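Long-range contacts in xylulose kinase (Escherichia coli, PDB 2ITM), which phosphorylates D-xylulose to D-xylulose 5-phosphate at the expense of ATP, and less efficiently accepts 1-deoxy-D-xylulose: residues 3-14 / 48-59; 70-78 / 151-160. All coordinates share one frame; numbering follows the deposited sequence.

Interaction 1 (3-14 / 48-59); sequences IGIDLGTSGVKV and WWQATDRAMKAL
Val14 spreads its two methyl groups over the surface that Ala55, Met56 and Leu59 present on the helix 48-59. Its CG1, anti to the carbonyl carbon (chi1 -49°), rests on the sulfur of Met56 (SD, 3.7 Å) and on Ala55 CB. Its CG2, which thereby falls between backbone N and carbonyl carbon, meets Leu59 CD2 at 3.8 Å and the backbone oxygen of Ala55. Two residues earlier on the same strand, Val12 repeats the theme on a smaller scale: Ala51 and Ala55 make a shallow trough, and Val12 CG2 drops into it, 3.9 Å from Ala51 CB. The strand 3-7, paired antiparallel with 11-14 as a hairpin, meets the helix through longer side chains. Met56, bent at chi2 and chi3, curls so that its CE comes tip to tip with Ile3 CG2 (4.0 Å). The other branch of Ile3 ends against Leu59, with Ile3 CD1 3.6 Å from Leu59 CD2. At the far end Leu7 lies crosswise over one face of the Trp48 indole, with CD1 4.1 Å from the centroid of the five-membered ring, a CH-pi contact. Thr52 sits between these groups. Its OG1 turns back to Trp48 O (2.9 Å), an oxygen that also takes Thr52 N from its opposite face; that bond helps hold the rotation about CA-CB, which leaves CG2 facing Ile5 CG2. With an alanine in place of Thr52, Trp48 O is likely to lose its side-chain donor and Ile5 CG2 the methyl it faces. The hairpin belongs to the actin-like N-terminal domain of the FGGY kinases. Strand 70-75 lies beside strand 3-7, strand 23-30 touches Val12 and Val14 from the other side, and helix 152-161 packs on Leu7, Trp48 and Thr52.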
loop_
_atom_site.group_PDB
_atom_site.type_symbol
_atom_site.label_atom_id
_atom_site.label_comp_id
_atom_site.label_asym_id
_atom_site.label_seq_id
_atom_site.Cartn_x
_atom_site.Cartn_y
_atom_site.Cartn_z
ATOM N N ILE A 3 31.143 -20.899 31.530
ATOM C CA ILE A 3 31.017 -19.756 30.632
ATOM C C ILE A 3 30.470 -20.164 29.267
ATOM O O ILE A 3 30.914 -21.137 28.675
ATOM C CB ILE A 3 32.370 -19.044 30.452
ATOM C CG1 ILE A 3 32.892 -18.507 31.774
ATOM C CG2 ILE A 3 32.266 -17.936 29.417
ATOM C CD1 ILE A 3 32.161 -17.323 32.257
ATOM N N GLY A 4 29.510 -19.390 28.782
ATOM C CA GLY A 4 29.147 -19.377 27.386
ATOM C C GLY A 4 29.385 -18.035 26.730
ATOM O O GLY A 4 29.011 -17.002 27.265
ATOM N N ILE A 5 30.036 -18.069 25.574
ATOM C CA ILE A 5 30.216 -16.907 24.717
ATOM C C ILE A 5 29.401 -17.030 23.436
ATOM O O ILE A 5 29.427 -18.057 22.774
ATOM C CB ILE A 5 31.679 -16.737 24.348
ATOM C CG1 ILE A 5 32.561 -16.717 25.588
ATOM C CG2 ILE A 5 31.875 -15.485 23.543
ATOM C CD1 ILE A 5 34.004 -16.939 25.288
ATOM N N ASP A 6 28.699 -15.962 23.084
ATOM C CA ASP A 6 28.018 -15.868 21.799
ATOM C C ASP A 6 28.515 -14.692 20.983
ATOM O O ASP A 6 28.251 -13.540 21.299
ATOM C CB ASP A 6 26.510 -15.801 21.982
ATOM C CG ASP A 6 25.767 -15.621 20.678
ATOM O OD1 ASP A 6 24.827 -14.825 20.659
ATOM O OD2 ASP A 6 26.041 -16.231 19.634
ATOM N N LEU A 7 29.260 -15.006 19.936
ATOM C CA LEU A 7 29.689 -14.040 18.953
ATOM C C LEU A 7 28.582 -13.806 17.951
ATOM O O LEU A 7 28.442 -14.536 16.981
ATOM C CB LEU A 7 30.947 -14.549 18.246
ATOM C CG LEU A 7 32.027 -13.576 17.847
ATOM C CD1 LEU A 7 32.875 -14.136 16.755
ATOM C CD2 LEU A 7 31.454 -12.262 17.439
ATOM N N GLY A 8 27.793 -12.777 18.200
ATOM C CA GLY A 8 26.761 -12.375 17.280
ATOM C C GLY A 8 27.268 -11.474 16.195
ATOM O O GLY A 8 28.464 -11.285 16.035
ATOM N N THR A 9 26.344 -10.917 15.431
ATOM C CA THR A 9 26.696 -9.941 14.424
ATOM C C THR A 9 26.774 -8.535 15.017
ATOM O O THR A 9 27.647 -7.773 14.679
ATOM C CB THR A 9 25.711 -9.984 13.259
ATOM O OG1 THR A 9 25.417 -11.339 12.923
ATOM C CG2 THR A 9 26.365 -9.482 12.015
ATOM N N SER A 10 25.856 -8.220 15.910
ATOM C CA SER A 10 25.716 -6.859 16.389
ATOM C C SER A 10 26.284 -6.689 17.776
ATOM O O SER A 10 26.280 -5.595 18.304
ATOM C CB SER A 10 24.257 -6.445 16.389
ATOM O OG SER A 10 23.531 -7.202 17.302
ATOM N N GLY A 11 26.772 -7.779 18.331
ATOM C CA GLY A 11 27.530 -7.761 19.566
ATOM C C GLY A 11 27.983 -9.123 20.067
ATOM O O GLY A 11 27.602 -10.146 19.529
ATOM N N VAL A 12 28.806 -9.121 21.106
ATOM C CA VAL A 12 29.065 -10.325 21.879
ATOM C C VAL A 12 28.379 -10.377 23.228
ATOM O O VAL A 12 28.269 -9.388 23.933
ATOM C CB VAL A 12 30.554 -10.613 22.055
ATOM C CG1 VAL A 12 31.240 -10.721 20.741
ATOM C CG2 VAL A 12 31.218 -9.556 22.905
ATOM N N LYS A 13 27.908 -11.563 23.569
ATOM C CA LYS A 13 27.336 -11.813 24.868
ATOM C C LYS A 13 28.091 -12.929 25.564
ATOM O O LYS A 13 28.343 -13.966 24.977
ATOM C CB LYS A 13 25.864 -12.152 24.732
ATOM C CG LYS A 13 25.173 -12.449 26.039
ATOM C CD LYS A 13 23.783 -12.973 25.813
ATOM C CE LYS A 13 22.762 -12.212 26.610
ATOM N NZ LYS A 13 21.429 -12.832 26.530
ATOM N N VAL A 14 28.479 -12.697 26.822
ATOM C CA VAL A 14 29.026 -13.726 27.682
ATOM C C VAL A 14 28.173 -13.947 28.914
ATOM O O VAL A 14 27.654 -13.005 29.495
ATOM C CB VAL A 14 30.483 -13.435 28.091
ATOM C CG1 VAL A 14 31.324 -13.070 26.888
ATOM C CG2 VAL A 14 30.552 -12.345 29.134
ATOM N N TRP A 48 36.168 -8.640 16.910
ATOM C CA TRP A 48 35.583 -9.764 17.635
ATOM C C TRP A 48 36.348 -10.018 18.922
ATOM O O TRP A 48 35.769 -10.230 19.969
ATOM C CB TRP A 48 35.574 -11.035 16.795
ATOM C CG TRP A 48 34.775 -10.962 15.545
ATOM C CD1 TRP A 48 33.742 -10.132 15.280
ATOM C CD2 TRP A 48 34.949 -11.783 14.374
ATOM N NE1 TRP A 48 33.236 -10.364 14.015
ATOM C CE2 TRP A 48 33.976 -11.388 13.440
ATOM C CE3 TRP A 48 35.826 -12.809 14.025
ATOM C CZ2 TRP A 48 33.861 -11.958 12.183
ATOM C CZ3 TRP A 48 35.722 -13.377 12.793
ATOM C CH2 TRP A 48 34.756 -12.960 11.885
ATOM N N TRP A 49 37.666 -9.993 18.830
ATOM C CA TRP A 49 38.464 -10.334 19.977
ATOM C C TRP A 49 38.371 -9.245 21.023
ATOM O O TRP A 49 38.096 -9.523 22.175
ATOM C CB TRP A 49 39.914 -10.584 19.609
ATOM C CG TRP A 49 40.784 -10.621 20.811
ATOM C CD1 TRP A 49 41.616 -9.647 21.243
ATOM C CD2 TRP A 49 40.881 -11.675 21.763
ATOM N NE1 TRP A 49 42.243 -10.033 22.395
ATOM C CE2 TRP A 49 41.803 -11.278 22.737
ATOM C CE3 TRP A 49 40.277 -12.922 21.894
ATOM C CZ2 TRP A 49 42.133 -12.074 23.810
ATOM C CZ3 TRP A 49 40.612 -13.697 22.931
ATOM C CH2 TRP A 49 41.535 -13.281 23.876
ATOM N N GLN A 50 38.607 -8.009 20.613
ATOM C CA GLN A 50 38.568 -6.902 21.546
ATOM C C GLN A 50 37.228 -6.837 22.261
ATOM O O GLN A 50 37.170 -6.577 23.449
ATOM C CB GLN A 50 38.894 -5.573 20.858
ATOM C CG GLN A 50 40.290 -5.502 20.241
ATOM C CD GLN A 50 41.399 -5.748 21.240
ATOM O OE1 GLN A 50 42.475 -6.203 20.877
ATOM N NE2 GLN A 50 41.138 -5.451 22.495
ATOM N N ALA A 51 36.155 -7.090 21.533
ATOM C CA ALA A 51 34.843 -7.122 22.135
ATOM C C ALA A 51 34.700 -8.230 23.151
ATOM O O ALA A 51 34.141 -8.021 24.214
ATOM C CB ALA A 51 33.769 -7.218 21.096
ATOM N N THR A 52 35.192 -9.418 22.821
ATOM C CA THR A 52 35.093 -10.562 23.706
ATOM C C THR A 52 35.939 -10.365 24.960
ATOM O O THR A 52 35.516 -10.701 26.052
ATOM C CB THR A 52 35.522 -11.853 22.999
ATOM O OG1 THR A 52 34.700 -12.095 21.859
ATOM C CG2 THR A 52 35.264 -13.045 23.884
ATOM N N ASP A 53 37.138 -9.828 24.783
ATOM C CA ASP A 53 38.011 -9.499 25.900
ATOM C C ASP A 53 37.363 -8.544 26.896
ATOM O O ASP A 53 37.233 -8.847 28.058
ATOM C CB ASP A 53 39.324 -8.914 25.383
ATOM C CG ASP A 53 40.401 -8.839 26.451
ATOM O OD1 ASP A 53 41.071 -7.805 26.514
ATOM O OD2 ASP A 53 40.654 -9.759 27.244
ATOM N N ARG A 54 36.956 -7.391 26.406
ATOM C CA ARG A 54 36.146 -6.444 27.146
ATOM C C ARG A 54 35.038 -7.093 27.956
ATOM O O ARG A 54 34.924 -6.884 29.149
ATOM C CB ARG A 54 35.543 -5.449 26.168
ATOM C CG ARG A 54 35.043 -4.181 26.781
ATOM C CD ARG A 54 34.936 -3.034 25.790
ATOM N NE ARG A 54 33.909 -2.058 26.152
ATOM C CZ ARG A 54 33.678 -0.937 25.484
ATOM N NH1 ARG A 54 34.401 -0.644 24.415
ATOM N NH2 ARG A 54 32.728 -0.106 25.879
ATOM N N ALA A 55 34.211 -7.870 27.278
ATOM C CA ALA A 55 33.058 -8.493 27.889
ATOM C C ALA A 55 33.425 -9.425 29.033
ATOM O O ALA A 55 32.778 -9.441 30.057
ATOM C CB ALA A 55 32.254 -9.220 26.852
ATOM N N MET A 56 34.460 -10.218 28.828
ATOM C CA MET A 56 34.865 -11.202 29.804
ATOM C C MET A 56 35.502 -10.510 30.997
ATOM O O MET A 56 35.409 -10.971 32.117
ATOM C CB MET A 56 35.850 -12.187 29.189
ATOM C CG MET A 56 35.241 -13.164 28.199
ATOM S SD MET A 56 34.091 -14.292 28.951
ATOM C CE MET A 56 35.253 -15.264 29.844
ATOM N N LYS A 57 36.166 -9.402 30.733
ATOM C CA LYS A 57 36.730 -8.592 31.789
ATOM C C LYS A 57 35.640 -7.929 32.612
ATOM O O LYS A 57 35.704 -7.909 33.825
ATOM C CB LYS A 57 37.712 -7.570 31.221
ATOM C CG LYS A 57 39.104 -8.126 31.047
ATOM C CD LYS A 57 39.970 -7.313 30.110
ATOM C CE LYS A 57 41.321 -7.962 29.963
ATOM N NZ LYS A 57 42.214 -7.221 29.077
ATOM N N ALA A 58 34.630 -7.405 31.939
ATOM C CA ALA A 58 33.496 -6.841 32.633
ATOM C C ALA A 58 32.746 -7.884 33.453
ATOM O O ALA A 58 32.335 -7.623 34.576
ATOM C CB ALA A 58 32.585 -6.155 31.675
ATOM N N LEU A 59 32.567 -9.067 32.884
ATOM C CA LEU A 59 31.899 -10.157 33.585
ATOM C C LEU A 59 32.575 -10.406 34.910
ATOM O O LEU A 59 31.927 -10.649 35.909
ATOM C CB LEU A 59 31.903 -11.428 32.745
ATOM C CG LEU A 59 30.971 -12.555 33.187
ATOM C CD1 LEU A 59 29.529 -12.233 32.922
ATOM C CD2 LEU A 59 31.344 -13.851 32.554
#

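Interaction 2 (70-78 / 151-160); sequences ALGIAGQMH and LPKDYLRLRM. With XUL (D-xylulose), chain C.
Ile73 is the main knob of strand 70-75 on helix 152-161, a helix packed roughly antiparallel to the strand, axes 7.5 Å apart at closest, in the actin-like (ASKHA) N-terminal domain; where the strand ends, residues 76-78 turn into the D-xylulose site. The apolar contacts come first. Ile73 CG2 reaches Met160 CE tip to tip at 3.6 Å, and its CG1, placed by chi1 of 73°, runs obliquely against the aliphatic stem of Lys153. Gly75 carries no side chain, so the backbones close to 4.8 Å between its CA and Lys153 CA. Further on, Pro152 crosses Gln76, and Leu151 CD2 lies against the backbone of His78.

The charged groups form a network along the helix. Ile73 CD1 sits over one face of the Arg157 guanidinium, whose N-H groups also bond the carbonyl oxygens of Ala165, Val228 and Ala229. Asp154 OD1 is gripped from opposite faces of its carboxylate plane by Lys153 NZ at 2.8 Å and Arg157 NH2 at 2.9 Å; Lys153 NZ also has Asp167 and Asp170. Together these bonds probably keep both buried cations compensated.

No direct hydrogen bond joins the two segments, but one water does. It donates to Gln76 O and accepts from Lys153 N in the first turn of the helix.

The remaining bonds go to the sugar. The His78 ring, its ND1 on Gly173 O, has XUL O1 at its edge, 3.1 Å from NE2; Asp233, the probable proton acceptor, binds the sugar too. The main chain holds O5, the oxygen that becomes phosphorylated: Met77 N donates to XUL O5 at 2.8 Å, with a nearly straight N-H...O angle of 164°.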
loop_
_atom_site.group_PDB
_atom_site.type_symbol
_atom_site.label_atom_id
_atom_site.label_comp_id
_atom_site.label_asym_id
_atom_site.label_seq_id
_atom_site.Cartn_x
_atom_site.Cartn_y
_atom_site.Cartn_z
ATOM N N ALA A 70 34.610 -25.168 32.681
ATOM C CA ALA A 70 34.666 -25.289 31.231
ATOM C C ALA A 70 34.075 -24.082 30.520
ATOM O O ALA A 70 33.292 -23.343 31.087
ATOM C CB ALA A 70 33.983 -26.556 30.775
ATOM N N LEU A 71 34.462 -23.905 29.263
ATOM C CA LEU A 71 33.998 -22.785 28.454
ATOM C C LEU A 71 33.541 -23.189 27.052
ATOM O O LEU A 71 34.199 -23.957 26.373
ATOM C CB LEU A 71 35.060 -21.703 28.376
ATOM C CG LEU A 71 34.724 -20.472 27.548
ATOM C CD1 LEU A 71 35.461 -19.245 28.020
ATOM C CD2 LEU A 71 35.015 -20.741 26.101
ATOM N N GLY A 72 32.406 -22.639 26.644
ATOM C CA GLY A 72 31.847 -22.856 25.329
ATOM C C GLY A 72 31.667 -21.592 24.518
ATOM O O GLY A 72 31.501 -20.519 25.053
ATOM N N ILE A 73 31.695 -21.754 23.204
ATOM C CA ILE A 73 31.427 -20.675 22.269
ATOM C C ILE A 73 30.336 -21.014 21.258
ATOM O O ILE A 73 30.183 -22.152 20.841
ATOM C CB ILE A 73 32.704 -20.211 21.539
ATOM C CG1 ILE A 73 33.140 -21.243 20.515
ATOM C CG2 ILE A 73 33.813 -19.965 22.498
ATOM C CD1 ILE A 73 34.615 -21.431 20.471
ATOM N N ALA A 74 29.584 -19.992 20.878
ATOM C CA ALA A 74 28.737 -20.034 19.706
ATOM C C ALA A 74 28.896 -18.755 18.887
ATOM O O ALA A 74 29.465 -17.786 19.365
ATOM C CB ALA A 74 27.282 -20.191 20.103
ATOM N N GLY A 75 28.394 -18.770 17.664
ATOM C CA GLY A 75 28.725 -17.746 16.698
ATOM C C GLY A 75 27.795 -17.610 15.511
ATOM O O GLY A 75 27.222 -18.576 15.036
ATOM N N GLN A 76 27.664 -16.383 15.045
ATOM C CA GLN A 76 27.186 -16.103 13.711
ATOM C C GLN A 76 27.806 -17.045 12.686
ATOM O O GLN A 76 29.009 -17.204 12.621
ATOM C CB GLN A 76 27.427 -14.634 13.340
ATOM C CG GLN A 76 28.882 -14.226 13.292
ATOM C CD GLN A 76 29.122 -12.908 12.580
ATOM O OE1 GLN A 76 28.923 -12.798 11.387
ATOM N NE2 GLN A 76 29.572 -11.918 13.324
ATOM N N MET A 77 26.954 -17.669 11.898
ATOM C CA MET A 77 27.365 -18.752 11.030
ATOM C C MET A 77 27.970 -18.216 9.729
ATOM O O MET A 77 27.786 -17.065 9.393
ATOM C CB MET A 77 26.180 -19.672 10.750
ATOM C CG MET A 77 25.479 -20.198 12.003
ATOM S SD MET A 77 23.929 -21.022 11.676
ATOM C CE MET A 77 24.524 -22.492 10.934
ATOM N N HIS A 78 28.693 -19.069 9.013
ATOM C CA HIS A 78 29.000 -18.844 7.607
ATOM C C HIS A 78 29.992 -17.734 7.250
ATOM O O HIS A 78 30.251 -17.498 6.085
ATOM C CB HIS A 78 27.762 -18.395 6.845
ATOM C CG HIS A 78 26.587 -19.298 7.011
ATOM N ND1 HIS A 78 26.628 -20.637 6.708
ATOM C CD2 HIS A 78 25.331 -19.047 7.436
ATOM C CE1 HIS A 78 25.450 -21.173 6.945
ATOM N NE2 HIS A 78 24.646 -20.230 7.391
ATOM N N LEU A 151 35.497 -20.057 10.403
ATOM C CA LEU A 151 34.281 -19.403 10.802
ATOM C C LEU A 151 34.543 -18.459 11.975
ATOM O O LEU A 151 35.567 -18.524 12.610
ATOM C CB LEU A 151 33.212 -20.439 11.130
ATOM C CG LEU A 151 32.758 -21.317 9.967
ATOM C CD1 LEU A 151 32.121 -22.589 10.449
ATOM C CD2 LEU A 151 31.795 -20.551 9.089
ATOM N N PRO A 152 33.614 -17.566 12.238
ATOM C CA PRO A 152 33.895 -16.438 13.124
ATOM C C PRO A 152 34.175 -16.867 14.565
ATOM O O PRO A 152 35.145 -16.420 15.148
ATOM C CB PRO A 152 32.620 -15.593 12.999
ATOM C CG PRO A 152 32.136 -15.885 11.632
ATOM C CD PRO A 152 32.403 -17.321 11.409
ATOM N N LYS A 153 33.346 -17.739 15.119
ATOM C CA LYS A 153 33.547 -18.204 16.481
ATOM C C LYS A 153 34.828 -19.030 16.608
ATOM O O LYS A 153 35.451 -19.067 17.653
ATOM C CB LYS A 153 32.347 -18.996 16.959
ATOM C CG LYS A 153 32.475 -20.477 16.731
ATOM C CD LYS A 153 31.278 -21.220 17.210
ATOM C CE LYS A 153 31.523 -22.710 17.190
ATOM N NZ LYS A 153 31.916 -23.237 15.877
ATOM N N ASP A 154 35.191 -19.685 15.517
ATOM C CA ASP A 154 36.374 -20.506 15.455
ATOM C C ASP A 154 37.652 -19.677 15.383
ATOM O O ASP A 154 38.681 -20.091 15.881
ATOM C CB ASP A 154 36.281 -21.506 14.311
ATOM C CG ASP A 154 35.091 -22.434 14.445
ATOM O OD1 ASP A 154 34.699 -22.737 15.575
ATOM O OD2 ASP A 154 34.488 -22.889 13.479
ATOM N N TYR A 155 37.575 -18.495 14.790
ATOM C CA TYR A 155 38.694 -17.571 14.869
ATOM C C TYR A 155 38.902 -17.161 16.314
ATOM O O TYR A 155 40.012 -17.119 16.798
ATOM C CB TYR A 155 38.492 -16.330 14.005
ATOM C CG TYR A 155 39.521 -15.259 14.282
ATOM C CD1 TYR A 155 40.782 -15.332 13.741
ATOM C CD2 TYR A 155 39.233 -14.194 15.109
ATOM C CE1 TYR A 155 41.717 -14.361 13.997
ATOM C CE2 TYR A 155 40.155 -13.225 15.374
ATOM C CZ TYR A 155 41.401 -13.311 14.823
ATOM O OH TYR A 155 42.328 -12.348 15.098
ATOM N N LEU A 156 37.793 -16.897 16.984
ATOM C CA LEU A 156 37.769 -16.680 18.412
ATOM C C LEU A 156 38.446 -17.782 19.217
ATOM O O LEU A 156 39.264 -17.504 20.075
ATOM C CB LEU A 156 36.339 -16.460 18.882
ATOM C CG LEU A 156 36.136 -15.527 20.047
ATOM C CD1 LEU A 156 37.015 -14.305 19.940
ATOM C CD2 LEU A 156 34.687 -15.127 20.122
ATOM N N ARG A 157 38.099 -19.030 18.929
ATOM C CA ARG A 157 38.757 -20.160 19.546
ATOM C C ARG A 157 40.274 -20.121 19.401
ATOM O O ARG A 157 40.986 -20.262 20.368
ATOM C CB ARG A 157 38.188 -21.479 19.026
ATOM C CG ARG A 157 38.857 -22.709 19.584
ATOM C CD ARG A 157 38.705 -23.956 18.738
ATOM N NE ARG A 157 37.410 -23.992 18.089
ATOM C CZ ARG A 157 36.275 -24.189 18.723
ATOM N NH1 ARG A 157 36.270 -24.400 20.025
ATOM N NH2 ARG A 157 35.145 -24.184 18.054
ATOM N N LEU A 158 40.752 -19.932 18.179
ATOM C CA LEU A 158 42.181 -19.844 17.900
ATOM C C LEU A 158 42.874 -18.766 18.726
ATOM O O LEU A 158 43.907 -19.000 19.318
ATOM C CB LEU A 158 42.420 -19.624 16.414
ATOM C CG LEU A 158 43.849 -19.306 15.994
ATOM C CD1 LEU A 158 44.668 -20.550 15.968
ATOM C CD2 LEU A 158 43.888 -18.600 14.660
ATOM N N ARG A 159 42.267 -17.593 18.802
ATOM C CA ARG A 159 42.746 -16.532 19.674
ATOM C C ARG A 159 42.752 -16.889 21.165
ATOM O O ARG A 159 43.604 -16.432 21.906
ATOM C CB ARG A 159 41.984 -15.239 19.422
ATOM C CG ARG A 159 42.447 -14.473 18.196
ATOM C CD ARG A 159 43.859 -13.934 18.289
ATOM N NE ARG A 159 43.943 -12.508 17.964
ATOM C CZ ARG A 159 43.903 -11.542 18.851
ATOM N NH1 ARG A 159 43.782 -11.823 20.130
ATOM N NH2 ARG A 159 43.969 -10.287 18.466
ATOM N N MET A 160 41.806 -17.725 21.581
ATOM C CA MET A 160 41.696 -18.150 22.952
ATOM C C MET A 160 42.546 -19.373 23.310
ATOM O O MET A 160 42.957 -19.522 24.445
ATOM C CB MET A 160 40.242 -18.419 23.313
ATOM C CG MET A 160 39.383 -17.200 23.501
ATOM S SD MET A 160 37.776 -17.622 24.171
ATOM C CE MET A 160 37.173 -18.682 22.908
HETATM C C1 XUL C . 21.638 -19.084 8.235
HETATM C C2 XUL C . 21.124 -18.476 9.529
HETATM C C3 XUL C . 22.095 -18.226 10.628
HETATM C C4 XUL C . 22.164 -16.729 10.770
HETATM C C5 XUL C . 23.381 -16.263 11.541
HETATM O O1 XUL C . 21.700 -20.483 8.324
HETATM O O2 XUL C . 19.975 -17.659 9.491
HETATM O O3 XUL C . 23.337 -18.657 10.154
HETATM O O4 XUL C . 22.220 -16.252 9.454
HETATM O O5 XUL C . 24.155 -17.371 11.875
HETATM O O HOH W 1 30.714 -19.096 13.832
#

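Both interactions are buried and fasten a helix to the same sheet: strands 2-7 and 70-75 are neighbours in it, joined by probable backbone hydrogen bonds, Ile5 O to Ala74 N (2.7 Å) and, just past the strand end, Leu7 O to Gln76 N (2.8 Å). The two helices also touch each other, with Arg159 of 151-160 in a cation-pi contact with Trp49 of 48-59, so the contacts run into one continuous interior. Their chemistry parts company with position. Interaction 1 is almost wholly apolar and meshes by methyl groups and a tryptophan face. Interaction 2, nearer the substrate, adds buried ion pairs, a bridging water and direct hold on the sugar.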